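PDB 5OQD: polycomb protein Pcl from Drosophila melanogaster, which helps Polycomb repression as part of the Esc/E(z) histone H3 methyltransferase complex, needed in early embryogenesis to establish the silent state of homeotic genes. Local coordinates for residues Phe52-Gln55 / Cys56-Asn59; Val72-Thr76 / Val77-Gly81. One frame throughout, in Å; residues are numbered along the deposited sequence.

In the fold
Both contacts build the zinc sites of the second PHD finger in this PHD finger and winged-helix fragment, and along the chain they follow one another without nesting or crossing. Interaction 1 comes first: the chain leaves strand 51-53 through a turn at 54-57, which brings H53 and C56 to the zinc that C30 and C32 also bind. Interaction 2 lies at the end of strand 71-74, where residues 72-81 fold round the second zinc together with C45 and C48. Their centres are about 12 Å apart, and they touch: the rings of F52 and F73 meet edge to face, and M57 packs on F73, tying the two zinc sites together through a small core.

Interaction 1: residues Phe52-Gln55 / Cys56-Asn59; sequences FHTQ and CMQN. With ZN (zinc ion), chain K.
H53 and C56 bind the same zinc ion, the imidazole through ND1 at 2.0 Å from the metal and the thiolate through SG at 2.3 Å from it. The sulfur does not lie over the ring. It sits at the imidazole edge, close to the ring plane, with C56 SG 3.4 Å from H53 ND1 and its direction from the ring centroid 79° off the normal. In both residues the first torsion (H53 -61°, C56 -66°) sets CG and SG each beside its own backbone N, from where both ligand atoms converge on the metal. The far nitrogen of the ring, NE2, is hydrogen-bonded to the carbonyl of P35, so the imidazole is held at both nitrogens and its rotation is fixed.

A type I beta turn from T54 to M57 follows H53 directly and holds C56 as its third residue; in it M57 N donates to T54 O at 2.9 Å. At the end of the turn the M57 side chain reaches back toward F52 and T54: its CG lies 4.1 Å from F52 CB, and its SD approaches T54 CG2 at the same distance as the two side chains cross obliquely. With C30 and C32, H53 and C56 make the zinc site of three cysteines and one histidine characteristic of the PHD finger.

Interaction 2: residues Val72-Thr76 / Val77-Gly81; sequences VFCCT and VCNNG. With ZN (zinc ion), chain L.
C75 and C78 meet at a zinc ion that each binds through SG, at 2.2 Å for C75 and 2.3 Å for C78, and their two sulfurs are 3.7 Å apart. This is the tight half of the contact. The C75 sulfur stands between its backbone N and carbonyl carbon (chi1 70°), where it faces the following turn and accepts a hydrogen bond from C78 N over 3.5 Å at 154°, an N-H...S bond common in zinc knuckles that probably eases the negative charge on the thiolate. Alongside, the buried C74, which is not a zinc ligand, places SG 3.7 Å from C78 CB and equally near N79 CB. A weak bond from N79 N to C75 O adds to this turn, while the side-chain ND2 of N79 is hydrogen-bonded to the carbonyl of I82.

Toward solvent the packing thins. V77 is exposed, with its CB resting on the C75 sulfur. Closure on this side rests on the backbone: G81 N donates to T76 O at 2.6 Å, and T76 CG2 lies 3.6 Å from G81 O.

C45 and C48 complete the four-cysteine site. The turn is in the connection from strand 71-74 to strand 84-87, which pair antiparallel, and C74 and N79 pack on F84 of the second strand and on L192.

Interaction 1: residues Phe52-Gln55 / Cys56-Asn59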
# COMPACT_ATOMS: atom_id res chain seq x y z
N PHE B 52 6.81 -14.29 -2.06
CA PHE B 52 7.10 -14.93 -0.78
C PHE B 52 6.02 -14.64 0.26
O PHE B 52 5.50 -13.53 0.32
CB PHE B 52 8.46 -14.45 -0.24
CG PHE B 52 9.63 -14.80 -1.12
CD1 PHE B 52 9.93 -14.04 -2.23
CD2 PHE B 52 10.44 -15.88 -0.81
CE1 PHE B 52 11.01 -14.35 -3.03
CE2 PHE B 52 11.52 -16.20 -1.61
CZ PHE B 52 11.81 -15.44 -2.72
N HIS B 53 5.69 -15.65 1.07
CA HIS B 53 4.87 -15.40 2.25
C HIS B 53 5.73 -14.66 3.27
O HIS B 53 6.92 -14.95 3.39
CB HIS B 53 4.34 -16.70 2.85
CG HIS B 53 3.47 -17.50 1.93
ND1 HIS B 53 3.80 -18.76 1.50
CD2 HIS B 53 2.27 -17.21 1.37
CE1 HIS B 53 2.84 -19.22 0.71
NE2 HIS B 53 1.90 -18.29 0.61
N THR B 54 5.15 -13.72 3.98
CA THR B 54 5.91 -12.96 4.97
C THR B 54 6.41 -13.90 6.04
O THR B 54 7.53 -13.77 6.51
CB THR B 54 5.08 -11.84 5.62
OG1 THR B 54 3.72 -12.26 5.74
CG2 THR B 54 5.15 -10.60 4.78
N GLN B 55 5.57 -14.85 6.43
CA GLN B 55 5.96 -15.84 7.41
C GLN B 55 7.11 -16.66 6.86
O GLN B 55 8.03 -17.00 7.59
CB GLN B 55 4.78 -16.75 7.74
CG GLN B 55 3.63 -16.04 8.42
CD GLN B 55 2.70 -15.40 7.43
OE1 GLN B 55 2.91 -15.48 6.22
NE2 GLN B 55 1.66 -14.75 7.93
N CYS B 56 7.06 -16.97 5.58
CA CYS B 56 8.11 -17.76 4.95
C CYS B 56 9.38 -16.94 4.76
O CYS B 56 10.38 -17.42 4.23
CB CYS B 56 7.64 -18.31 3.60
SG CYS B 56 6.30 -19.52 3.72
N MET B 57 9.33 -15.68 5.21
CA MET B 57 10.50 -14.81 5.19
C MET B 57 11.23 -14.89 6.52
O MET B 57 10.71 -15.44 7.49
CB MET B 57 10.08 -13.36 4.91
CG MET B 57 9.58 -13.11 3.50
SD MET B 57 8.82 -11.49 3.31
CE MET B 57 10.08 -10.44 4.01
N GLN B 58 12.45 -14.35 6.56
CA GLN B 58 13.23 -14.36 7.79
C GLN B 58 13.04 -13.07 8.59
O GLN B 58 13.44 -12.00 8.15
CB GLN B 58 14.72 -14.57 7.48
CG GLN B 58 15.05 -15.95 6.96
CD GLN B 58 16.53 -16.27 7.02
OE1 GLN B 58 17.37 -15.37 7.08
NE2 GLN B 58 16.86 -17.56 7.02
N ASN B 59 12.45 -13.21 9.76
CA ASN B 59 12.19 -12.07 10.63
C ASN B 59 11.30 -10.98 10.06
O ASN B 59 11.53 -9.80 10.30
CB ASN B 59 13.52 -11.45 11.06
ZN ZN K . 5.73 -19.42 1.53

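Interaction 2: residues Val72-Thr76 / Val77-Gly81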
# COMPACT_ATOMS: atom_id res chain seq x y z
N VAL B 72 10.21 -2.60 -0.19
CA VAL B 72 11.20 -3.08 -1.14
C VAL B 72 11.85 -4.32 -0.56
O VAL B 72 12.50 -4.26 0.48
CB VAL B 72 12.27 -2.02 -1.46
CG1 VAL B 72 13.38 -2.63 -2.32
CG2 VAL B 72 11.66 -0.82 -2.15
N PHE B 73 11.66 -5.45 -1.23
CA PHE B 73 12.12 -6.73 -0.69
C PHE B 73 13.12 -7.43 -1.59
O PHE B 73 12.97 -7.47 -2.81
CB PHE B 73 10.93 -7.64 -0.42
CG PHE B 73 11.32 -9.05 -0.06
CD1 PHE B 73 12.05 -9.31 1.09
CD2 PHE B 73 10.95 -10.11 -0.86
CE1 PHE B 73 12.41 -10.60 1.42
CE2 PHE B 73 11.30 -11.41 -0.53
CZ PHE B 73 12.03 -11.65 0.61
N CYS B 74 14.15 -8.00 -0.97
CA CYS B 74 15.12 -8.83 -1.66
C CYS B 74 15.43 -10.05 -0.80
O CYS B 74 15.84 -9.92 0.35
CB CYS B 74 16.40 -8.05 -1.96
SG CYS B 74 17.50 -8.84 -3.16
N CYS B 75 15.21 -11.24 -1.36
CA CYS B 75 15.34 -12.48 -0.60
C CYS B 75 16.79 -12.83 -0.30
O CYS B 75 17.71 -12.17 -0.78
CB CYS B 75 14.67 -13.64 -1.35
SG CYS B 75 15.53 -14.15 -2.86
N THR B 76 16.98 -13.88 0.49
CA THR B 76 18.31 -14.32 0.89
C THR B 76 19.11 -14.89 -0.29
O THR B 76 20.34 -14.83 -0.30
CB THR B 76 18.24 -15.38 2.00
OG1 THR B 76 17.29 -16.39 1.64
CG2 THR B 76 17.81 -14.75 3.31
N VAL B 77 18.40 -15.43 -1.27
CA VAL B 77 19.05 -15.99 -2.45
C VAL B 77 19.70 -14.91 -3.30
O VAL B 77 20.84 -15.04 -3.74
CB VAL B 77 18.06 -16.79 -3.32
CG1 VAL B 77 18.79 -17.48 -4.46
CG2 VAL B 77 17.30 -17.80 -2.47
N CYS B 78 18.96 -13.82 -3.52
CA CYS B 78 19.42 -12.75 -4.39
C CYS B 78 20.32 -11.75 -3.67
O CYS B 78 21.03 -10.98 -4.32
CB CYS B 78 18.21 -12.01 -4.99
SG CYS B 78 17.13 -13.04 -6.00
N ASN B 79 20.30 -11.76 -2.35
CA ASN B 79 21.05 -10.78 -1.57
C ASN B 79 22.12 -11.42 -0.68
O ASN B 79 22.30 -11.01 0.47
CB ASN B 79 20.10 -9.94 -0.72
CG ASN B 79 20.74 -8.66 -0.22
OD1 ASN B 79 21.49 -8.00 -0.94
ND2 ASN B 79 20.45 -8.30 1.02
N ASN B 80 22.81 -12.42 -1.22
CA ASN B 80 23.95 -13.05 -0.55
C ASN B 80 23.65 -13.56 0.86
O ASN B 80 24.48 -13.43 1.76
CB ASN B 80 25.13 -12.08 -0.50
CG ASN B 80 25.52 -11.57 -1.87
OD1 ASN B 80 25.05 -10.52 -2.32
ND2 ASN B 80 26.38 -12.31 -2.55
N GLY B 81 22.46 -14.13 1.06
CA GLY B 81 22.11 -14.72 2.33
C GLY B 81 21.53 -13.76 3.35
O GLY B 81 21.14 -14.16 4.45
ZN ZN L . 15.17 -13.20 -4.85